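Local coordinates for protein glycine betaine/carnitine/choline ABC transporter (Staphylococcus aureus subsp. aureus Mu50, PDB 3O66) that probably captures glycine betaine, carnitine or choline outside the cell as the substrate-binding component of an ABC importer, at residues 30-33 and 39-42; 117-122 and 183-188; 160-163 and 167-170. One frame throughout, in Å; residues are numbered along the deposited sequence. Where two conformers were deposited one is given.

Interaction 1: residues 30-33 and 39-42; sequences LLIE and KIKP
The pyrrolidine ring of P42 meets helix residues I32 and E33 through its CG and CD atoms, I32 reaching CG obliquely and E33 reaching CD. The branch methyl of I32 has its CG2 3.6 Å from P42 CG, while P42 CD faces the CG methylene of E33 at 3.8 Å. The flat carboxylate of E33 is carried past the proline on an extended chain and bridges to R29 of the same helix. I32 CG2, anti to its own nitrogen (CG1 has chi1 -68°), rests in the notch between I40 CG2 and P42 CG, 3.7 Å from the former. Helix 19-35 is the connection of a beta-alpha-beta crossover between the adjacent parallel strands 12-16 and 43-48, and residues 39-42 bring the chain back along the helix end toward the second strand. Branched I32 and I40 and the compact P42 suit this buried inner side, where L237 and T240 of helix 236-242 touch I32, and V11 touches I40 and P42. No hydrogen bond joins the two segments, although E33 CA makes a CA-H...O contact with I40 O at 3.5 Å. On the exposed side, K41 packs only its aliphatic root against E33, and its NZ bonds to G38 O.

Interaction 2: residues 117-122 and 183-188; sequences AFMVTK and DALNTE
M119, V120 and T121, at the join between strand 116-120 and helix 122-128, pass the last turn of helix 181-186 and meet it through L185. The two backbones are nearest at T121 and N186, whose CA atoms are 6.8 Å apart, and no hydrogen bond crosses between them. The helix ends in a Schellman motif: E188 takes a positive phi of 69°, and its N reaches back to L185 O at 3.0 Å. D183 O accepts twice from T187, from the backbone N and from OG1 on opposite faces of the carbonyl plane, so that this carbonyl is held by two donors of one residue.

L185 carries the contact. Its CD2 methyl rests against the strand backbone, 3.4 Å from M119 O and 3.9 Å from V120 CA, and reaches M119 CG at 3.8 Å. Leucine suits this place because its forked end can spread over peptide groups as well as a side chain. In M119, present as selenomethionine, chi1 of 58° and an anti chi2 carry SE farther from L185 than CG, the bend at chi3 turns only the terminal CE, and the CG methylene makes the contact. T121 divides its two branches. With chi1 at 62°, OG1 is turned to cap T124 N at the start of helix 122-128, while CG2 lies 3.5 Å from L185 O. Threonine thus serves both helices, one with a hydroxyl and the other with a methyl.

Strand 116-120 runs antiparallel to 192-196, with M119 bonded through its backbone to A193, which L185 also touches. The side chains of F118 and V120 point to the other side of the strand from M119. Helix 181-186 therefore packs on one face of this sheet, within the connection leading from strand 172-176 to strand 192-196.

Interaction 3: residues 160-163 and 167-170; sequences EGFK and GFDF
K163 and G167 close the end of helix 159-166 with a backbone bond from G167 N to K163 O of 2.9 Å, after which G167 adopts a positive phi and the chain extends through 168-170. Glycine suits the turn because a positive phi of 84° is readily adopted by a residue without a side chain. On the buried side, F162 meets F168 and F170. F162 sends its edge toward the face of F168 in an offset edge-to-face pair, with ring centroids 5.6 Å apart and planes at 89°; its CZ is 3.8 Å from F168 CE1. The neighbouring F162 CE2 approaches the edge of F170, meeting CE2 of that ring at 4.0 Å. CG of F162 is anti to its nitrogen (chi1 161°), which swings the ring off the helix toward both partners.

K163 lies along the outer side. Its methylenes cover F168 O, a buried oxygen with no partner in the model, and its CD packs on D169 CB at 3.6 Å. A bend at chi3 then brings NZ to E160 OE2 at 3.0 Å in a salt bridge, whereas the carboxylate of D169 stays beyond contact. A positive-phi glycine is a common helix C-terminal stop; here it ends the helix of the beta-alpha-beta crossover joining the adjacent parallel strands 144-148 and 172-176.

Interaction 1 belongs to the lobe with strand 43-48, whereas interactions 2 and 3 share the sheet of the other lobe, about 40 and 48 Å away between centres. Interactions 1 and 2 are buried, interaction 3 only partly. Interactions 1 and 3 are topological counterparts, each packing a helix end against the chain returning to a parallel strand, one with aliphatic groups and proline, the other with aromatic rings; both carry charged side chains on the outer side, E33 and K41 or E160, K163 and D169. Interaction 2 ties a strand to a helix 61 residues away and encloses interaction 3. They touch, F118 CE2 3.3 Å from F162 CE1: helix 181-186 packs on the M119 side of strand 116-120, F162 on the F118 side.

Interaction 1: residues 30-33 and 39-42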
loop_
_atom_site.group_PDB
_atom_site.type_symbol
_atom_site.label_atom_id
_atom_site.label_comp_id
_atom_site.label_asym_id
_atom_site.label_seq_id
_atom_site.Cartn_x
_atom_site.Cartn_y
_atom_site.Cartn_z
ATOM N N LEU A 30 11.206 -8.576 -13.000
ATOM C CA LEU A 30 12.543 -8.243 -13.459
ATOM C C LEU A 30 13.618 -8.775 -12.534
ATOM O O LEU A 30 14.686 -9.188 -12.987
ATOM C CB LEU A 30 12.697 -6.730 -13.715
ATOM C CG LEU A 30 11.887 -6.137 -14.877
ATOM C CD1 LEU A 30 11.726 -4.618 -14.693
ATOM C CD2 LEU A 30 12.488 -6.460 -16.291
ATOM N N LEU A 31 13.334 -8.775 -11.234
ATOM C CA LEU A 31 14.320 -9.218 -10.272
ATOM C C LEU A 31 14.483 -10.732 -10.381
ATOM O O LEU A 31 15.600 -11.231 -10.314
ATOM C CB LEU A 31 13.897 -8.806 -8.859
ATOM C CG LEU A 31 14.881 -9.074 -7.738
ATOM C CD1 LEU A 31 16.248 -8.446 -7.989
ATOM C CD2 LEU A 31 14.262 -8.567 -6.422
ATOM N N ILE A 32 13.379 -11.455 -10.575
ATOM C CA ILE A 32 13.443 -12.912 -10.785
ATOM C C ILE A 32 14.197 -13.230 -12.074
ATOM O O ILE A 32 15.081 -14.099 -12.088
ATOM C CB ILE A 32 12.050 -13.553 -10.762
ATOM C CG1 ILE A 32 11.484 -13.465 -9.324
ATOM C CG2 ILE A 32 12.091 -14.994 -11.295
ATOM C CD1 ILE A 32 9.969 -13.619 -9.264
ATOM N N GLU A 33 13.878 -12.520 -13.159
ATOM C CA GLU A 33 14.666 -12.702 -14.387
ATOM C C GLU A 33 16.150 -12.499 -14.105
ATOM O O GLU A 33 17.004 -13.267 -14.599
ATOM C CB GLU A 33 14.205 -11.773 -15.508
ATOM C CG GLU A 33 12.845 -12.147 -16.062
ATOM C CD GLU A 33 12.366 -11.217 -17.177
ATOM O OE1 GLU A 33 13.211 -10.759 -17.980
ATOM O OE2 GLU A 33 11.132 -10.965 -17.247
ATOM N N LYS A 39 16.419 -17.876 -16.623
ATOM C CA LYS A 39 15.842 -19.217 -16.491
ATOM C C LYS A 39 14.361 -19.185 -16.097
ATOM O O LYS A 39 13.563 -19.992 -16.571
ATOM C CB LYS A 39 16.638 -20.033 -15.487
ATOM C CG LYS A 39 17.975 -20.478 -16.024
ATOM C CD LYS A 39 18.927 -20.854 -14.899
ATOM C CE LYS A 39 20.134 -21.602 -15.442
ATOM N NZ LYS A 39 20.901 -22.169 -14.297
ATOM N N ILE A 40 13.992 -18.241 -15.238
ATOM C CA ILE A 40 12.588 -18.017 -14.950
ATOM C C ILE A 40 12.193 -16.626 -15.460
ATOM O O ILE A 40 12.800 -15.626 -15.079
ATOM C CB ILE A 40 12.293 -18.184 -13.439
ATOM C CG1 ILE A 40 12.727 -19.599 -12.990
ATOM C CG2 ILE A 40 10.799 -17.891 -13.134
ATOM C CD1 ILE A 40 12.579 -19.881 -11.491
ATOM N N LYS A 41 11.169 -16.593 -16.311
ATOM C CA LYS A 41 10.659 -15.363 -16.910
ATOM C C LYS A 41 9.203 -15.226 -16.499
ATOM O O LYS A 41 8.291 -15.737 -17.174
ATOM C CB LYS A 41 10.788 -15.395 -18.443
ATOM C CG LYS A 41 12.208 -15.255 -18.959
ATOM C CD LYS A 41 12.269 -15.339 -20.485
ATOM C CE LYS A 41 13.712 -15.463 -20.992
ATOM N NZ LYS A 41 14.135 -16.882 -21.297
ATOM N N PRO A 42 8.962 -14.544 -15.378
ATOM C CA PRO A 42 7.579 -14.502 -14.894
ATOM C C PRO A 42 6.688 -13.645 -15.799
ATOM O O PRO A 42 7.191 -12.753 -16.503
ATOM C CB PRO A 42 7.720 -13.823 -13.529
ATOM C CG PRO A 42 9.157 -14.070 -13.137
ATOM C CD PRO A 42 9.886 -13.891 -14.431
#

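Interaction 2: residues 117-122 and 183-188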
loop_
_atom_site.group_PDB
_atom_site.type_symbol
_atom_site.label_atom_id
_atom_site.label_comp_id
_atom_site.label_asym_id
_atom_site.label_seq_id
_atom_site.Cartn_x
_atom_site.Cartn_y
_atom_site.Cartn_z
ATOM N N ALA A 117 -5.143 7.967 5.410
ATOM C CA ALA A 117 -4.364 8.820 6.270
ATOM C C ALA A 117 -4.802 10.244 6.047
ATOM O O ALA A 117 -5.090 10.642 4.917
ATOM C CB ALA A 117 -2.847 8.682 5.936
ATOM N N PHE A 118 -4.804 11.021 7.122
ATOM C CA PHE A 118 -5.087 12.440 7.058
ATOM C C PHE A 118 -3.854 13.154 6.596
ATOM O O PHE A 118 -2.741 12.818 7.006
ATOM C CB PHE A 118 -5.530 12.989 8.421
ATOM C CG PHE A 118 -6.863 12.458 8.858
ATOM C CD1 PHE A 118 -8.034 13.054 8.409
ATOM C CD2 PHE A 118 -6.944 11.296 9.620
ATOM C CE1 PHE A 118 -9.282 12.540 8.782
ATOM C CE2 PHE A 118 -8.194 10.756 9.986
ATOM C CZ PHE A 118 -9.354 11.381 9.556
HETATM N N MSE A 119 -4.051 14.154 5.748
HETATM C CA MSE A 119 -2.923 14.854 5.139
HETATM C C MSE A 119 -3.267 16.298 4.858
HETATM O O MSE A 119 -4.458 16.659 4.694
HETATM C CB MSE A 119 -2.398 14.145 3.890
HETATM C CG MSE A 119 -3.478 13.961 2.809
HETATM SE SE MSE A 119 -2.852 12.856 1.329
HETATM C CE MSE A 119 -2.770 11.161 2.306
ATOM N N VAL A 120 -2.217 17.117 4.859
ATOM C CA VAL A 120 -2.338 18.573 4.714
ATOM C C VAL A 120 -1.242 19.080 3.801
ATOM O O VAL A 120 -0.296 18.327 3.490
ATOM C CB VAL A 120 -2.270 19.296 6.083
ATOM C CG1 VAL A 120 -3.402 18.827 6.976
ATOM C CG2 VAL A 120 -0.843 19.155 6.782
ATOM N N THR A 121 -1.315 20.339 3.388
ATOM C CA THR A 121 -0.194 20.930 2.651
ATOM C C THR A 121 0.958 21.261 3.623
ATOM O O THR A 121 0.741 21.383 4.839
ATOM C CB THR A 121 -0.554 22.250 1.982
ATOM O OG1 THR A 121 -0.931 23.199 3.007
ATOM C CG2 THR A 121 -1.695 22.085 0.895
ATOM N N LYS A 122 2.147 21.494 3.079
ATOM C CA LYS A 122 3.275 21.964 3.891
ATOM C C LYS A 122 3.001 23.313 4.557
ATOM O O LYS A 122 3.397 23.522 5.699
ATOM C CB LYS A 122 4.575 21.991 3.084
ATOM C CG LYS A 122 4.614 23.012 1.955
ATOM C CD LYS A 122 6.028 23.167 1.402
ATOM C CE LYS A 122 5.995 23.741 -0.008
ATOM N NZ LYS A 122 4.954 23.038 -0.810
ATOM N N ASP A 183 -5.634 17.099 -5.290
ATOM C CA ASP A 183 -5.703 18.382 -5.982
ATOM C C ASP A 183 -6.570 19.405 -5.232
ATOM O O ASP A 183 -6.260 20.596 -5.225
ATOM C CB ASP A 183 -6.181 18.178 -7.415
ATOM C CG ASP A 183 -5.162 17.444 -8.261
ATOM O OD1 ASP A 183 -3.977 17.823 -8.239
ATOM O OD2 ASP A 183 -5.534 16.475 -8.943
ATOM N N ALA A 184 -7.638 18.941 -4.578
ATOM C CA ALA A 184 -8.485 19.832 -3.776
ATOM C C ALA A 184 -7.690 20.419 -2.588
ATOM O O ALA A 184 -7.842 21.591 -2.204
ATOM C CB ALA A 184 -9.738 19.071 -3.301
ATOM N N LEU A 185 -6.805 19.622 -2.028
ATOM C CA LEU A 185 -5.886 20.116 -0.988
ATOM C C LEU A 185 -4.834 21.075 -1.590
ATOM O O LEU A 185 -4.570 22.160 -1.049
ATOM C CB LEU A 185 -5.238 18.917 -0.300
ATOM C CG LEU A 185 -4.651 18.920 1.096
ATOM C CD1 LEU A 185 -5.595 19.499 2.166
ATOM C CD2 LEU A 185 -4.188 17.476 1.437
ATOM N N ASN A 186 -4.271 20.693 -2.734
ATOM C CA ASN A 186 -3.238 21.481 -3.385
ATOM C C ASN A 186 -3.748 22.861 -3.787
ATOM O O ASN A 186 -3.005 23.856 -3.709
ATOM C CB ASN A 186 -2.721 20.737 -4.607
ATOM C CG ASN A 186 -1.413 21.304 -5.135
ATOM O OD1 ASN A 186 -0.501 21.605 -4.375
ATOM N ND2 ASN A 186 -1.302 21.397 -6.448
ATOM N N THR A 187 -5.019 22.917 -4.186
ATOM C CA THR A 187 -5.642 24.164 -4.647
ATOM C C THR A 187 -6.300 24.930 -3.505
ATOM O O THR A 187 -6.886 25.998 -3.725
ATOM C CB THR A 187 -6.674 23.934 -5.784
ATOM O OG1 THR A 187 -7.738 23.073 -5.318
ATOM C CG2 THR A 187 -5.988 23.337 -7.044
ATOM N N GLU A 188 -6.176 24.394 -2.285
ATOM C CA GLU A 188 -6.681 25.035 -1.072
ATOM C C GLU A 188 -8.215 25.076 -1.006
ATOM O O GLU A 188 -8.788 25.913 -0.276
ATOM C CB GLU A 188 -6.044 26.447 -0.852
ATOM C CG GLU A 188 -4.502 26.372 -0.858
ATOM C CD GLU A 188 -3.812 27.438 -0.044
ATOM O OE1 GLU A 188 -4.348 27.857 1.001
ATOM O OE2 GLU A 188 -2.695 27.848 -0.438
#

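Interaction 3: residues 160-163 and 167-170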
loop_
_atom_site.group_PDB
_atom_site.type_symbol
_atom_site.label_atom_id
_atom_site.label_comp_id
_atom_site.label_asym_id
_atom_site.label_seq_id
_atom_site.Cartn_x
_atom_site.Cartn_y
_atom_site.Cartn_z
ATOM N N GLU A 160 -18.082 8.817 11.939
ATOM C CA GLU A 160 -18.678 8.833 13.283
ATOM C C GLU A 160 -17.739 8.217 14.306
ATOM O O GLU A 160 -17.529 8.789 15.367
ATOM C CB GLU A 160 -20.068 8.162 13.343
ATOM C CG GLU A 160 -21.158 8.909 12.565
ATOM C CD GLU A 160 -21.355 10.370 13.012
ATOM O OE1 GLU A 160 -21.444 10.635 14.235
ATOM O OE2 GLU A 160 -21.425 11.258 12.130
ATOM N N GLY A 161 -17.157 7.071 13.956
ATOM C CA GLY A 161 -16.205 6.386 14.818
ATOM C C GLY A 161 -14.933 7.186 15.030
ATOM O O GLY A 161 -14.374 7.174 16.119
ATOM N N PHE A 162 -14.479 7.888 13.989
ATOM C CA PHE A 162 -13.285 8.721 14.080
ATOM C C PHE A 162 -13.492 9.875 15.057
ATOM O O PHE A 162 -12.596 10.182 15.845
ATOM C CB PHE A 162 -12.870 9.266 12.700
ATOM C CG PHE A 162 -11.949 10.461 12.776
ATOM C CD1 PHE A 162 -10.565 10.296 12.791
ATOM C CD2 PHE A 162 -12.469 11.755 12.863
ATOM C CE1 PHE A 162 -9.718 11.408 12.892
ATOM C CE2 PHE A 162 -11.630 12.877 12.955
ATOM C CZ PHE A 162 -10.259 12.699 12.974
ATOM N N LYS A 163 -14.662 10.515 14.982
ATOM C CA LYS A 163 -15.014 11.634 15.874
ATOM C C LYS A 163 -15.049 11.186 17.335
ATOM O O LYS A 163 -14.590 11.907 18.221
ATOM C CB LYS A 163 -16.370 12.255 15.493
ATOM C CG LYS A 163 -16.361 13.044 14.187
ATOM C CD LYS A 163 -17.674 13.774 13.966
ATOM C CE LYS A 163 -18.775 12.858 13.469
ATOM N NZ LYS A 163 -20.029 13.633 13.293
ATOM N N GLY A 167 -12.007 12.637 19.274
ATOM C CA GLY A 167 -12.562 13.641 20.192
ATOM C C GLY A 167 -12.675 15.044 19.621
ATOM O O GLY A 167 -12.726 16.023 20.370
ATOM N N PHE A 168 -12.726 15.150 18.295
ATOM C CA PHE A 168 -12.956 16.439 17.640
ATOM C C PHE A 168 -13.662 16.283 16.284
ATOM O O PHE A 168 -13.786 15.170 15.760
ATOM C CB PHE A 168 -11.653 17.246 17.518
ATOM C CG PHE A 168 -10.580 16.581 16.689
ATOM C CD1 PHE A 168 -10.584 16.695 15.295
ATOM C CD2 PHE A 168 -9.550 15.872 17.300
ATOM C CE1 PHE A 168 -9.593 16.090 14.525
ATOM C CE2 PHE A 168 -8.531 15.265 16.529
ATOM C CZ PHE A 168 -8.566 15.359 15.148
ATOM N N ASP A 169 -14.161 17.393 15.743
ATOM C CA ASP A 169 -14.774 17.341 14.428
ATOM C C ASP A 169 -14.436 18.556 13.578
ATOM O O ASP A 169 -13.787 19.497 14.043
ATOM C CB ASP A 169 -16.283 16.998 14.494
ATOM C CG ASP A 169 -17.178 18.191 14.779
ATOM O OD1 ASP A 169 -16.713 19.218 15.315
ATOM O OD2 ASP A 169 -18.396 18.080 14.463
ATOM N N PHE A 170 -14.830 18.505 12.324
ATOM C CA PHE A 170 -14.404 19.511 11.396
ATOM C C PHE A 170 -15.468 20.552 11.145
ATOM O O PHE A 170 -16.665 20.271 11.239
ATOM C CB PHE A 170 -13.931 18.847 10.111
ATOM C CG PHE A 170 -12.587 18.200 10.248
ATOM C CD1 PHE A 170 -11.422 18.929 9.983
ATOM C CD2 PHE A 170 -12.476 16.886 10.685
ATOM C CE1 PHE A 170 -10.179 18.342 10.125
ATOM C CE2 PHE A 170 -11.236 16.297 10.833
ATOM C CZ PHE A 170 -10.093 17.016 10.551
#